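Local coordinates for protein alpha-Amylase (Thermotoga maritima, PDB 2B5D) that belongs to glycosyl hydrolase family 57 and joins a region built on a mostly parallel beta-sheet to an all-helical C-terminal part, at residues R447-M452 and D493-G498; F488-D493 and E502-Y507. All blocks are in the same frame, centred on the assembly; numbering follows the deposited sequence.

Contact 1 (R447-M452 and D493-G498)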
loop_
_atom_site.group_PDB
_atom_site.type_symbol
_atom_site.label_atom_id
_atom_site.label_comp_id
_atom_site.label_asym_id
_atom_site.label_seq_id
_atom_site.Cartn_x
_atom_site.Cartn_y
_atom_site.Cartn_z
ATOM N N ARG A 447 -30.671 14.531 -18.895
ATOM C CA ARG A 447 -30.258 13.629 -17.820
ATOM C C ARG A 447 -28.730 13.366 -17.797
ATOM O O ARG A 447 -28.098 13.359 -16.725
ATOM C CB ARG A 447 -31.053 12.351 -17.892
ATOM C CG ARG A 447 -32.457 12.505 -17.340
ATOM C CD ARG A 447 -33.289 11.218 -17.581
ATOM N NE ARG A 447 -32.716 10.063 -16.889
ATOM C CZ ARG A 447 -32.743 8.807 -17.332
ATOM N NH1 ARG A 447 -33.304 8.513 -18.495
ATOM N NH2 ARG A 447 -32.187 7.840 -16.610
ATOM N N VAL A 448 -28.136 13.233 -18.976
ATOM C CA VAL A 448 -26.714 12.947 -19.078
ATOM C C VAL A 448 -25.889 14.164 -18.672
ATOM O O VAL A 448 -24.895 14.071 -17.921
ATOM C CB VAL A 448 -26.361 12.462 -20.507
ATOM C CG1 VAL A 448 -24.866 12.467 -20.799
ATOM C CG2 VAL A 448 -26.963 11.038 -20.747
ATOM N N LEU A 449 -26.297 15.314 -19.184
ATOM C CA LEU A 449 -25.611 16.545 -18.912
ATOM C C LEU A 449 -25.783 16.936 -17.440
ATOM O O LEU A 449 -24.834 17.379 -16.796
ATOM C CB LEU A 449 -26.094 17.618 -19.885
ATOM C CG LEU A 449 -25.445 17.494 -21.271
ATOM C CD1 LEU A 449 -26.061 18.491 -22.268
ATOM C CD2 LEU A 449 -23.919 17.640 -21.264
ATOM N N ASN A 450 -26.975 16.718 -16.900
ATOM C CA ASN A 450 -27.228 16.937 -15.493
ATOM C C ASN A 450 -26.357 16.072 -14.551
ATOM O O ASN A 450 -25.953 16.529 -13.484
ATOM C CB ASN A 450 -28.695 16.663 -15.180
ATOM C CG ASN A 450 -29.630 17.782 -15.612
ATOM O OD1 ASN A 450 -30.846 17.666 -15.429
ATOM N ND2 ASN A 450 -29.089 18.854 -16.174
ATOM N N GLN A 451 -26.105 14.822 -14.923
ATOM C CA GLN A 451 -25.255 13.933 -14.119
ATOM C C GLN A 451 -23.791 14.276 -14.338
ATOM O O GLN A 451 -22.994 14.244 -13.400
ATOM C CB GLN A 451 -25.546 12.437 -14.405
ATOM C CG GLN A 451 -25.008 11.471 -13.337
ATOM C CD GLN A 451 -25.717 11.628 -12.022
ATOM O OE1 GLN A 451 -26.932 11.866 -11.993
ATOM N NE2 GLN A 451 -24.976 11.493 -10.913
ATOM N N MET A 452 -23.427 14.675 -15.539
ATOM C CA MET A 452 -22.076 15.183 -15.690
ATOM C C MET A 452 -21.753 16.332 -14.705
ATOM O O MET A 452 -20.693 16.337 -14.075
ATOM C CB MET A 452 -21.796 15.581 -17.122
ATOM C CG MET A 452 -21.621 14.356 -18.004
ATOM S SD MET A 452 -21.706 14.771 -19.768
ATOM C CE MET A 452 -20.064 15.463 -20.085
ATOM N N ASP A 493 -18.027 10.508 -22.962
ATOM C CA ASP A 493 -17.801 9.612 -24.081
ATOM C C ASP A 493 -19.061 9.045 -24.720
ATOM O O ASP A 493 -19.184 9.032 -25.932
ATOM C CB ASP A 493 -16.888 8.494 -23.644
ATOM C CG ASP A 493 -15.490 8.957 -23.523
ATOM O OD1 ASP A 493 -15.212 10.091 -24.012
ATOM O OD2 ASP A 493 -14.677 8.206 -22.941
ATOM N N GLN A 494 -20.004 8.610 -23.904
ATOM C CA GLN A 494 -21.253 8.133 -24.449
ATOM C C GLN A 494 -21.998 9.233 -25.219
ATOM O O GLN A 494 -22.612 8.953 -26.242
ATOM C CB GLN A 494 -22.124 7.568 -23.346
ATOM C CG GLN A 494 -21.425 6.459 -22.622
ATOM C CD GLN A 494 -22.206 5.926 -21.456
ATOM O OE1 GLN A 494 -21.724 5.058 -20.741
ATOM N NE2 GLN A 494 -23.416 6.429 -21.254
ATOM N N LEU A 495 -21.924 10.474 -24.734
ATOM C CA LEU A 495 -22.712 11.557 -25.293
ATOM C C LEU A 495 -22.136 11.936 -26.627
ATOM O O LEU A 495 -22.841 11.959 -27.622
ATOM C CB LEU A 495 -22.739 12.778 -24.366
ATOM C CG LEU A 495 -23.731 13.892 -24.743
ATOM C CD1 LEU A 495 -25.193 13.407 -24.678
ATOM C CD2 LEU A 495 -23.546 15.030 -23.791
ATOM N N VAL A 496 -20.841 12.192 -26.626
ATOM C CA VAL A 496 -20.094 12.632 -27.786
ATOM C C VAL A 496 -20.122 11.624 -28.958
ATOM O O VAL A 496 -19.699 11.945 -30.079
ATOM C CB VAL A 496 -18.649 12.985 -27.319
ATOM C CG1 VAL A 496 -17.635 13.025 -28.446
ATOM C CG2 VAL A 496 -18.677 14.309 -26.579
ATOM N N SER A 497 -20.640 10.423 -28.717
ATOM C CA SER A 497 -20.556 9.375 -29.731
ATOM C C SER A 497 -21.880 8.659 -30.028
ATOM O O SER A 497 -21.895 7.685 -30.753
ATOM C CB SER A 497 -19.455 8.368 -29.366
ATOM O OG SER A 497 -19.837 7.593 -28.248
ATOM N N GLY A 498 -22.990 9.141 -29.489
ATOM C CA GLY A 498 -24.282 8.541 -29.799
ATOM C C GLY A 498 -24.657 7.338 -28.952
ATOM O O GLY A 498 -25.814 6.887 -28.975
#
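The apolar part of this contact converges on one side chain, L495. It reaches from the 493-498 segment toward V448, L449 and M452 on helix 443-458. V448 meets it through CG1, 4.0 Å from L495 CD1. The same V448 CG1 lies 4.2 Å from L495 CD2, so one methyl faces both ends of the leucine fork. The two side chains slide past each other in opposite directions, which brings their flanks together. L449 crosses L495 at about a right angle. Its CD2 touches L495 CD2 at 3.7 Å, the closest approach between the segments. L449 CG also lies 4.0 Å from L495 CD2, so the L495 methyl sits against the branch of L449. M452 adds a looser touch, with SD 4.4 Å from L495 CD2. L495 makes these contacts with CG trans to its backbone N (chi1 -170°), which extends the fork toward the other helix. V448 and L495 are also the pair nearest along the backbones, with 7.5 Å between their CA atoms. No hydrogen bond joins the two segments.

The polar interaction is local. S497 OG donates to D493 O over 2.8 Å, with a C=O...OG angle of 148° and OG tilted 23° from the carbonyl plane. This bond ties the S497 side chain back to the backbone of D493, four residues earlier. G498 follows with a positive phi, as the chain turns away.

All four touching side chains are buried. L433 of helix 418-436 touches L449, M452 and L495, and so closes the apolar cluster from a third helix. V448 also rests on L505 of helix 502-511. The contact therefore packs helices 443-458 and 473-496 together in the helical C-terminal region, with helices 418-436 and 502-511 beside them.

Contact 2 (F488-D493 and E502-Y507); sequences FLNLYD and EEMLRY
N490 meets M504 through its CB, and its flat carboxamide does not make the touch. N490 CB lies 4.0 Å from M504 SD. The amide ND2 of N490 is instead hydrogen-bonded to the hydroxyl of Y508. On the other segment, the guanidinium of R506 has one face over E503 CA, which sits 4.0 Å above the plane and toward its rim. R506 NH1 also forms a salt bridge with E503 OE1 at 3.6 Å, one turn back along the helix. The ring of Y507 stacks with Y507 of the second subunit and meets W510 of the same subunit with the planes at about 45°. Its OH is hydrogen-bonded to E20 of its own chain.

Helices 473-496 and 502-511 run in roughly opposite directions here, inclined to each other. They form a hairpin-like pair of successive helices with a short connecting loop. Their closest backbone pair is L491 with L505, whose CA atoms are 7.5 Å apart. The leucines cross at about a right angle and touch methyl to methyl, L491 CD2 to L505 CD1, at 3.8 Å. M504 runs extended from CA to SD, with CG anti to the backbone N (chi1 -171°), and this carries the sulfur to N490 CB. The bend at chi3 turns only the terminal CE. No hydrogen bond joins the two segments, and the four touching residues are buried. At the start of helix 502-511, the backbone N atoms of E503 and M504 make weak hydrogen bonds to D501 OD2. P19 of the second subunit packs on M504, and D22 of that subunit packs on N490.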
loop_
_atom_site.group_PDB
_atom_site.type_symbol
_atom_site.label_atom_id
_atom_site.label_comp_id
_atom_site.label_asym_id
_atom_site.label_seq_id
_atom_site.Cartn_x
_atom_site.Cartn_y
_atom_site.Cartn_z
ATOM N N PHE A 488 -17.607 11.063 -14.880
ATOM C CA PHE A 488 -17.858 12.175 -15.791
ATOM C C PHE A 488 -17.360 11.844 -17.199
ATOM O O PHE A 488 -18.052 12.132 -18.192
ATOM C CB PHE A 488 -17.214 13.479 -15.266
ATOM C CG PHE A 488 -17.314 14.658 -16.220
ATOM C CD1 PHE A 488 -18.230 15.697 -15.979
ATOM C CD2 PHE A 488 -16.481 14.745 -17.321
ATOM C CE1 PHE A 488 -18.326 16.788 -16.837
ATOM C CE2 PHE A 488 -16.562 15.829 -18.192
ATOM C CZ PHE A 488 -17.496 16.863 -17.948
ATOM N N LEU A 489 -16.163 11.270 -17.299
ATOM C CA LEU A 489 -15.600 10.972 -18.609
ATOM C C LEU A 489 -16.370 9.873 -19.364
ATOM O O LEU A 489 -16.500 9.921 -20.595
ATOM C CB LEU A 489 -14.152 10.562 -18.485
ATOM C CG LEU A 489 -13.184 11.550 -17.874
ATOM C CD1 LEU A 489 -11.884 10.826 -17.488
ATOM C CD2 LEU A 489 -12.881 12.679 -18.835
ATOM N N ASN A 490 -16.859 8.885 -18.621
ATOM C CA ASN A 490 -17.741 7.886 -19.174
ATOM C C ASN A 490 -18.954 8.512 -19.796
ATOM O O ASN A 490 -19.304 8.179 -20.918
ATOM C CB ASN A 490 -18.182 6.860 -18.126
ATOM C CG ASN A 490 -17.075 5.901 -17.758
ATOM O OD1 ASN A 490 -16.066 5.788 -18.459
ATOM N ND2 ASN A 490 -17.236 5.238 -16.624
ATOM N N LEU A 491 -19.617 9.411 -19.081
ATOM C CA LEU A 491 -20.800 10.039 -19.671
ATOM C C LEU A 491 -20.425 10.914 -20.863
ATOM O O LEU A 491 -21.151 10.982 -21.852
ATOM C CB LEU A 491 -21.580 10.831 -18.643
ATOM C CG LEU A 491 -22.055 10.077 -17.428
ATOM C CD1 LEU A 491 -22.131 11.057 -16.255
ATOM C CD2 LEU A 491 -23.379 9.418 -17.688
ATOM N N TYR A 492 -19.287 11.581 -20.768
ATOM C CA TYR A 492 -18.850 12.464 -21.824
ATOM C C TYR A 492 -18.691 11.656 -23.094
ATOM O O TYR A 492 -19.156 12.076 -24.172
ATOM C CB TYR A 492 -17.534 13.146 -21.449
ATOM C CG TYR A 492 -16.945 13.967 -22.554
ATOM C CD1 TYR A 492 -17.470 15.229 -22.863
ATOM C CD2 TYR A 492 -15.871 13.489 -23.323
ATOM C CE1 TYR A 492 -16.938 16.000 -23.898
ATOM C CE2 TYR A 492 -15.336 14.242 -24.368
ATOM C CZ TYR A 492 -15.879 15.503 -24.653
ATOM O OH TYR A 492 -15.356 16.285 -25.675
ATOM N N ASP A 493 -18.027 10.508 -22.962
ATOM C CA ASP A 493 -17.801 9.612 -24.081
ATOM C C ASP A 493 -19.061 9.045 -24.720
ATOM O O ASP A 493 -19.184 9.032 -25.932
ATOM C CB ASP A 493 -16.888 8.494 -23.644
ATOM C CG ASP A 493 -15.490 8.957 -23.523
ATOM O OD1 ASP A 493 -15.212 10.091 -24.012
ATOM O OD2 ASP A 493 -14.677 8.206 -22.941
ATOM N N GLU A 502 -27.978 3.703 -21.025
ATOM C CA GLU A 502 -28.984 4.136 -20.095
ATOM C C GLU A 502 -28.949 3.502 -18.742
ATOM O O GLU A 502 -29.411 4.104 -17.770
ATOM C CB GLU A 502 -30.366 3.976 -20.688
ATOM C CG GLU A 502 -30.660 4.991 -21.769
ATOM C CD GLU A 502 -32.137 5.006 -22.090
ATOM O OE1 GLU A 502 -32.940 5.128 -21.117
ATOM O OE2 GLU A 502 -32.481 4.881 -23.300
ATOM N N GLU A 503 -28.433 2.278 -18.684
ATOM C CA GLU A 503 -28.375 1.519 -17.439
ATOM C C GLU A 503 -27.259 2.027 -16.527
ATOM O O GLU A 503 -27.436 2.102 -15.306
ATOM C CB GLU A 503 -28.189 0.024 -17.736
ATOM C CG GLU A 503 -29.427 -0.645 -18.323
ATOM C CD GLU A 503 -29.454 -2.142 -18.028
ATOM O OE1 GLU A 503 -30.105 -2.529 -17.013
ATOM O OE2 GLU A 503 -28.805 -2.914 -18.795
ATOM N N MET A 504 -26.108 2.325 -17.134
ATOM C CA MET A 504 -25.011 2.977 -16.458
ATOM C C MET A 504 -25.450 4.365 -15.947
ATOM O O MET A 504 -25.240 4.684 -14.791
ATOM C CB MET A 504 -23.799 3.131 -17.390
ATOM C CG MET A 504 -22.552 3.606 -16.639
ATOM S SD MET A 504 -21.258 4.278 -17.721
ATOM C CE MET A 504 -20.615 2.763 -18.441
ATOM N N LEU A 505 -26.075 5.167 -16.808
ATOM C CA LEU A 505 -26.598 6.483 -16.417
ATOM C C LEU A 505 -27.532 6.396 -15.223
ATOM O O LEU A 505 -27.435 7.191 -14.299
ATOM C CB LEU A 505 -27.295 7.197 -17.582
ATOM C CG LEU A 505 -28.042 8.512 -17.239
ATOM C CD1 LEU A 505 -27.095 9.641 -16.784
ATOM C CD2 LEU A 505 -28.869 8.945 -18.435
ATOM N N ARG A 506 -28.417 5.414 -15.217
ATOM C CA ARG A 506 -29.316 5.239 -14.084
ATOM C C ARG A 506 -28.547 4.800 -12.847
ATOM O O ARG A 506 -29.001 4.993 -11.713
ATOM C CB ARG A 506 -30.345 4.159 -14.390
ATOM C CG ARG A 506 -31.405 4.540 -15.365
ATOM C CD ARG A 506 -32.671 3.724 -15.053
ATOM N NE ARG A 506 -32.430 2.293 -15.209
ATOM C CZ ARG A 506 -32.396 1.650 -16.377
ATOM N NH1 ARG A 506 -32.153 0.335 -16.391
ATOM N NH2 ARG A 506 -32.596 2.308 -17.530
ATOM N N TYR A 507 -27.411 4.148 -13.064
ATOM C CA TYR A 507 -26.643 3.666 -11.928
ATOM C C TYR A 507 -26.088 4.934 -11.262
ATOM O O TYR A 507 -26.394 5.210 -10.106
ATOM C CB TYR A 507 -25.558 2.645 -12.332
ATOM C CG TYR A 507 -24.536 2.489 -11.239
ATOM C CD1 TYR A 507 -24.933 2.096 -9.965
ATOM C CD2 TYR A 507 -23.183 2.779 -11.458
ATOM C CE1 TYR A 507 -24.029 2.014 -8.911
ATOM C CE2 TYR A 507 -22.266 2.695 -10.409
ATOM C CZ TYR A 507 -22.698 2.313 -9.142
ATOM O OH TYR A 507 -21.823 2.195 -8.093
#

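From the N terminus, the chain first runs through 447-452 on helix 443-458. It then enters helix 473-496, where 488-493 leads directly into 493-498. The two segments share D493. Contact 1 closes here, over 40 intervening residues that are mostly helical. The chain next turns through a short loop into 502-507, and contact 2 closes over eight residues. The contacts cross, because their segments alternate along the chain. The centres of contact 1 and contact 2 are about 7 Å apart. M452 of contact 1 packs on L491 of contact 2, so the two contacts adjoin through this pair. Helix 473-496 thus lies against both helix 443-458 and helix 502-511, and both contacts touch the second subunit.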